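Local coordinates for protein Sam-dependent methyltransferases (Streptomyces davawensis, PDB 4D7K) that methylates 8-amino-8-demethyl-D-riboflavin twice with S-adenosyl-L-methionine, the last two steps in making the antibiotic roseoflavin, at residues 36-39 with 40-43; 220-224 with 225-229. All coordinates share one frame; numbering follows the deposited sequence.

Interaction 1 of 2, residues 36-39 with 40-43; sequences LHLP and DLLA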
loop_
_atom_site.group_PDB
_atom_site.type_symbol
_atom_site.label_atom_id
_atom_site.label_comp_id
_atom_site.label_asym_id
_atom_site.label_seq_id
_atom_site.Cartn_x
_atom_site.Cartn_y
_atom_site.Cartn_z
ATOM N N LEU A 36 5.115 5.713 16.699
ATOM C CA LEU A 36 4.761 5.889 18.096
ATOM C C LEU A 36 5.674 5.058 18.992
ATOM O O LEU A 36 5.537 5.075 20.214
ATOM C CB LEU A 36 3.300 5.514 18.325
ATOM C CG LEU A 36 2.293 6.534 17.800
ATOM C CD1 LEU A 36 0.908 5.925 17.773
ATOM C CD2 LEU A 36 2.316 7.771 18.681
ATOM N N HIS A 37 6.599 4.331 18.367
ATOM C CA HIS A 37 7.553 3.472 19.067
ATOM C C HIS A 37 6.860 2.445 19.958
ATOM O O HIS A 37 7.404 2.012 20.976
ATOM C CB HIS A 37 8.535 4.322 19.883
ATOM C CG HIS A 37 9.514 5.075 19.034
ATOM N ND1 HIS A 37 9.389 6.420 18.771
ATOM C CD2 HIS A 37 10.611 4.655 18.359
ATOM C CE1 HIS A 37 10.384 6.806 17.986
ATOM N NE2 HIS A 37 11.134 5.755 17.720
ATOM N N LEU A 38 5.656 2.055 19.556
ATOM C CA LEU A 38 4.914 0.998 20.233
ATOM C C LEU A 38 5.661 -0.342 20.291
ATOM O O LEU A 38 5.602 -1.016 21.319
ATOM C CB LEU A 38 3.550 0.805 19.568
ATOM C CG LEU A 38 2.600 1.981 19.790
ATOM C CD1 LEU A 38 1.320 1.823 18.992
ATOM C CD2 LEU A 38 2.288 2.125 21.264
ATOM N N PRO A 39 6.367 -0.738 19.207
ATOM C CA PRO A 39 7.091 -2.007 19.350
ATOM C C PRO A 39 8.147 -1.953 20.440
ATOM O O PRO A 39 8.323 -2.923 21.176
ATOM C CB PRO A 39 7.754 -2.193 17.983
ATOM C CG PRO A 39 6.939 -1.377 17.046
ATOM C CD PRO A 39 6.511 -0.191 17.845
ATOM N N ASP A 40 8.838 -0.821 20.535
ATOM C CA ASP A 40 9.890 -0.637 21.521
ATOM C C ASP A 40 9.307 -0.543 22.936
ATOM O O ASP A 40 9.902 -1.028 23.904
ATOM C CB ASP A 40 10.707 0.614 21.181
ATOM C CG ASP A 40 11.223 0.598 19.744
ATOM O OD1 ASP A 40 12.323 0.058 19.508
ATOM O OD2 ASP A 40 10.525 1.118 18.848
ATOM N N LEU A 41 8.134 0.071 23.050
ATOM C CA LEU A 41 7.438 0.155 24.329
ATOM C C LEU A 41 6.953 -1.224 24.785
ATOM O O LEU A 41 6.755 -1.456 25.971
ATOM C CB LEU A 41 6.254 1.127 24.238
ATOM C CG LEU A 41 6.538 2.630 24.226
ATOM C CD1 LEU A 41 5.286 3.397 23.838
ATOM C CD2 LEU A 41 7.049 3.092 25.584
ATOM N N LEU A 42 6.762 -2.135 23.837
ATOM C CA LEU A 42 6.271 -3.471 24.159
ATOM C C LEU A 42 7.399 -4.506 24.170
ATOM O O LEU A 42 7.153 -5.705 24.310
ATOM C CB LEU A 42 5.187 -3.886 23.165
ATOM C CG LEU A 42 3.862 -3.120 23.201
ATOM C CD1 LEU A 42 3.042 -3.394 21.939
ATOM C CD2 LEU A 42 3.073 -3.511 24.437
ATOM N N ALA A 43 8.634 -4.032 24.040
ATOM C CA ALA A 43 9.794 -4.911 23.896
ATOM C C ALA A 43 10.003 -5.858 25.073
ATOM O O ALA A 43 10.626 -6.906 24.916
ATOM C CB ALA A 43 11.053 -4.080 23.686
#
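Leu38 and Leu42 make the tightly packed side of this single short turn. The carbonyl O of Leu38 lies against the base of the Leu42 side chain, 3.3 Å from Leu42 CG, and CG takes this place because it stands anti to its own carbonyl carbon (chi1 -67°). That same Leu38 O accepts a weak bond from Leu42 N, and Pro39 O accepts a second weak one from the same N-H at 3.2 Å, a forked, bent linkage where the helix 38-41 ends. One bond of the turn is well formed: Leu41 N reaches His37 O at 2.9 Å, with N-H...O at 153°. His37 is thus the N-cap of helix 38-41, and it also terminates the long helix 13-35 in a Schellman motif, its phi positive. The bend joins helices 13-35 and 38-41 of the dimerisation domain; Leu38 packs on Leu67 of helix 60-72 and Pro39 back on Val33, while Leu36 meets Arg125 of the second subunit. The solvent side is looser. There Asp40 OD2 sits at the edge of the His37 imidazole, in its plane and 3.6 Å from CD2, with carboxylate and ring planes turned 56° apart. Leu41, though largely exposed, brings CD1 to 4.2 Å from CD2 of buried Leu38, a light methyl contact, and itself leans on Ala55 and Thr56 of helix 49-56.

Interaction 2 of 2, residues 220-224 with 225-229; sequences FLASQ and NLTER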
loop_
_atom_site.group_PDB
_atom_site.type_symbol
_atom_site.label_atom_id
_atom_site.label_comp_id
_atom_site.label_asym_id
_atom_site.label_seq_id
_atom_site.Cartn_x
_atom_site.Cartn_y
_atom_site.Cartn_z
ATOM N N PHE A 220 32.052 -2.069 11.624
ATOM C CA PHE A 220 31.304 -3.216 11.104
ATOM C C PHE A 220 32.212 -4.402 10.804
ATOM O O PHE A 220 31.888 -5.542 11.146
ATOM C CB PHE A 220 30.525 -2.847 9.840
ATOM C CG PHE A 220 29.926 -4.036 9.140
ATOM C CD1 PHE A 220 28.766 -4.625 9.622
ATOM C CD2 PHE A 220 30.533 -4.576 8.009
ATOM C CE1 PHE A 220 28.216 -5.728 8.987
ATOM C CE2 PHE A 220 29.991 -5.678 7.375
ATOM C CZ PHE A 220 28.829 -6.253 7.862
ATOM N N LEU A 221 33.345 -4.131 10.163
ATOM C CA LEU A 221 34.304 -5.183 9.848
ATOM C C LEU A 221 34.871 -5.814 11.116
ATOM O O LEU A 221 35.189 -7.003 11.134
ATOM C CB LEU A 221 35.438 -4.639 8.980
ATOM C CG LEU A 221 35.062 -4.225 7.556
ATOM C CD1 LEU A 221 36.276 -3.666 6.836
ATOM C CD2 LEU A 221 34.470 -5.390 6.785
ATOM N N ALA A 222 35.003 -5.016 12.173
ATOM C CA ALA A 222 35.514 -5.529 13.441
ATOM C C ALA A 222 34.475 -6.423 14.107
ATOM O O ALA A 222 34.815 -7.421 14.740
ATOM C CB ALA A 222 35.907 -4.384 14.367
ATOM N N SER A 223 33.206 -6.062 13.953
ATOM C CA SER A 223 32.113 -6.854 14.504
ATOM C C SER A 223 31.956 -8.175 13.754
ATOM O O SER A 223 31.250 -9.072 14.209
ATOM C CB SER A 223 30.798 -6.069 14.456
ATOM O OG SER A 223 30.262 -6.049 13.143
ATOM N N GLN A 224 32.611 -8.282 12.601
ATOM C CA GLN A 224 32.585 -9.507 11.805
ATOM C C GLN A 224 33.960 -10.177 11.776
ATOM O O GLN A 224 34.154 -11.173 11.078
ATOM C CB GLN A 224 32.123 -9.212 10.372
ATOM C CG GLN A 224 30.766 -8.524 10.262
ATOM C CD GLN A 224 29.607 -9.427 10.650
ATOM O OE1 GLN A 224 29.347 -10.441 9.998
ATOM N NE2 GLN A 224 28.903 -9.062 11.715
ATOM N N ASN A 225 34.902 -9.628 12.541
ATOM C CA ASN A 225 36.287 -10.101 12.550
ATOM C C ASN A 225 36.868 -10.247 11.142
ATOM O O ASN A 225 37.434 -11.283 10.797
ATOM C CB ASN A 225 36.397 -11.434 13.293
ATOM C CG ASN A 225 36.221 -11.283 14.791
ATOM O OD1 ASN A 225 37.171 -10.975 15.510
ATOM N ND2 ASN A 225 35.005 -11.506 15.270
ATOM N N LEU A 226 36.719 -9.204 10.335
ATOM C CA LEU A 226 37.239 -9.213 8.973
ATOM C C LEU A 226 38.317 -8.158 8.788
ATOM O O LEU A 226 38.717 -7.860 7.664
ATOM C CB LEU A 226 36.111 -8.987 7.975
ATOM C CG LEU A 226 35.120 -10.142 7.851
ATOM C CD1 LEU A 226 34.068 -9.804 6.821
ATOM C CD2 LEU A 226 35.852 -11.423 7.480
ATOM N N THR A 227 38.786 -7.606 9.902
ATOM C CA THR A 227 39.754 -6.515 9.894
ATOM C C THR A 227 41.074 -6.908 9.230
ATOM O O THR A 227 41.714 -6.091 8.567
ATOM C CB THR A 227 40.024 -6.026 11.331
ATOM O OG1 THR A 227 38.800 -5.547 11.901
ATOM C CG2 THR A 227 41.063 -4.909 11.349
ATOM N N GLU A 228 41.469 -8.165 9.389
ATOM C CA GLU A 228 42.741 -8.623 8.847
ATOM C C GLU A 228 42.607 -9.126 7.408
ATOM O O GLU A 228 43.607 -9.410 6.749
ATOM C CB GLU A 228 43.327 -9.720 9.736
ATOM C CG GLU A 228 44.831 -9.628 9.926
ATOM C CD GLU A 228 45.246 -8.450 10.795
ATOM O OE1 GLU A 228 44.373 -7.858 11.467
ATOM O OE2 GLU A 228 46.452 -8.119 10.807
ATOM N N ARG A 229 41.376 -9.224 6.919
ATOM C CA ARG A 229 41.134 -9.745 5.576
ATOM C C ARG A 229 40.693 -8.660 4.597
ATOM O O ARG A 229 40.677 -8.882 3.385
ATOM C CB ARG A 229 40.088 -10.863 5.620
ATOM C CG ARG A 229 40.563 -12.136 6.314
ATOM C CD ARG A 229 39.445 -13.162 6.399
ATOM N NE ARG A 229 38.944 -13.527 5.077
ATOM C CZ ARG A 229 37.793 -14.154 4.857
ATOM N NH1 ARG A 229 37.008 -14.485 5.872
ATOM N NH2 ARG A 229 37.423 -14.444 3.617
#
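One face of the Phe220 ring carries Gln224 CG, which lies 3.8 Å above the plane and is offset toward the rim; Ala194 of helix 191-199 also touches the Phe220 side chain. Gln224 CG comes there because it stands beside its own backbone N (chi1 -56°), and Gln224 CB meets Leu226 CG at 4.0 Å. Leu226 in turn points its CB back at the helix, 4.1 Å from Leu221 CD2, the two leucines crossing at about a right angle. These leucines form the buried side: Leu221 packs on Val230 and Val232 of strand 230-234, and Leu226 on Ala194. On the exposed side, Thr227 OG1 lies 3.6 Å from Ala222 CA. Two backbone bonds close the turn. Leu226 N reaches Leu221 O at 2.8 Å and nearly straight (172°), whereas Asn225 N approaches Ala222 O at 3.1 Å from above the carbonyl plane, away from the lone pairs. Asn225, with phi +49°, is where the chain leaves the helical path. The paired bonds and positive phi identify a Schellman motif, with the Leu221-Leu226 contact as its usual apolar companion, here ending helix 214-223 and leading into edge strand 230-234 of the Rossmann-like methyltransferase fold.

How the interactions relate
Interactions 1 and 2 follow each other along the chain and do not touch: their centres are 32 Å apart and their nearest atoms about 20 Å. Residues 36-43 belong to the dimerisation domain, and residues 220-229 to the methyltransferase domain. Both contain a helix-ending Schellman motif, but the chain then goes different ways, into another short helix in interaction 1 and through a loop to a strand in interaction 2. Interaction 1 lies away from the predicted cofactor site and meets the second subunit through one residue. Interaction 2 is closer: the Leu221 side chain is about 10 Å from that of Asp209, predicted to bind S-adenosyl-L-methionine.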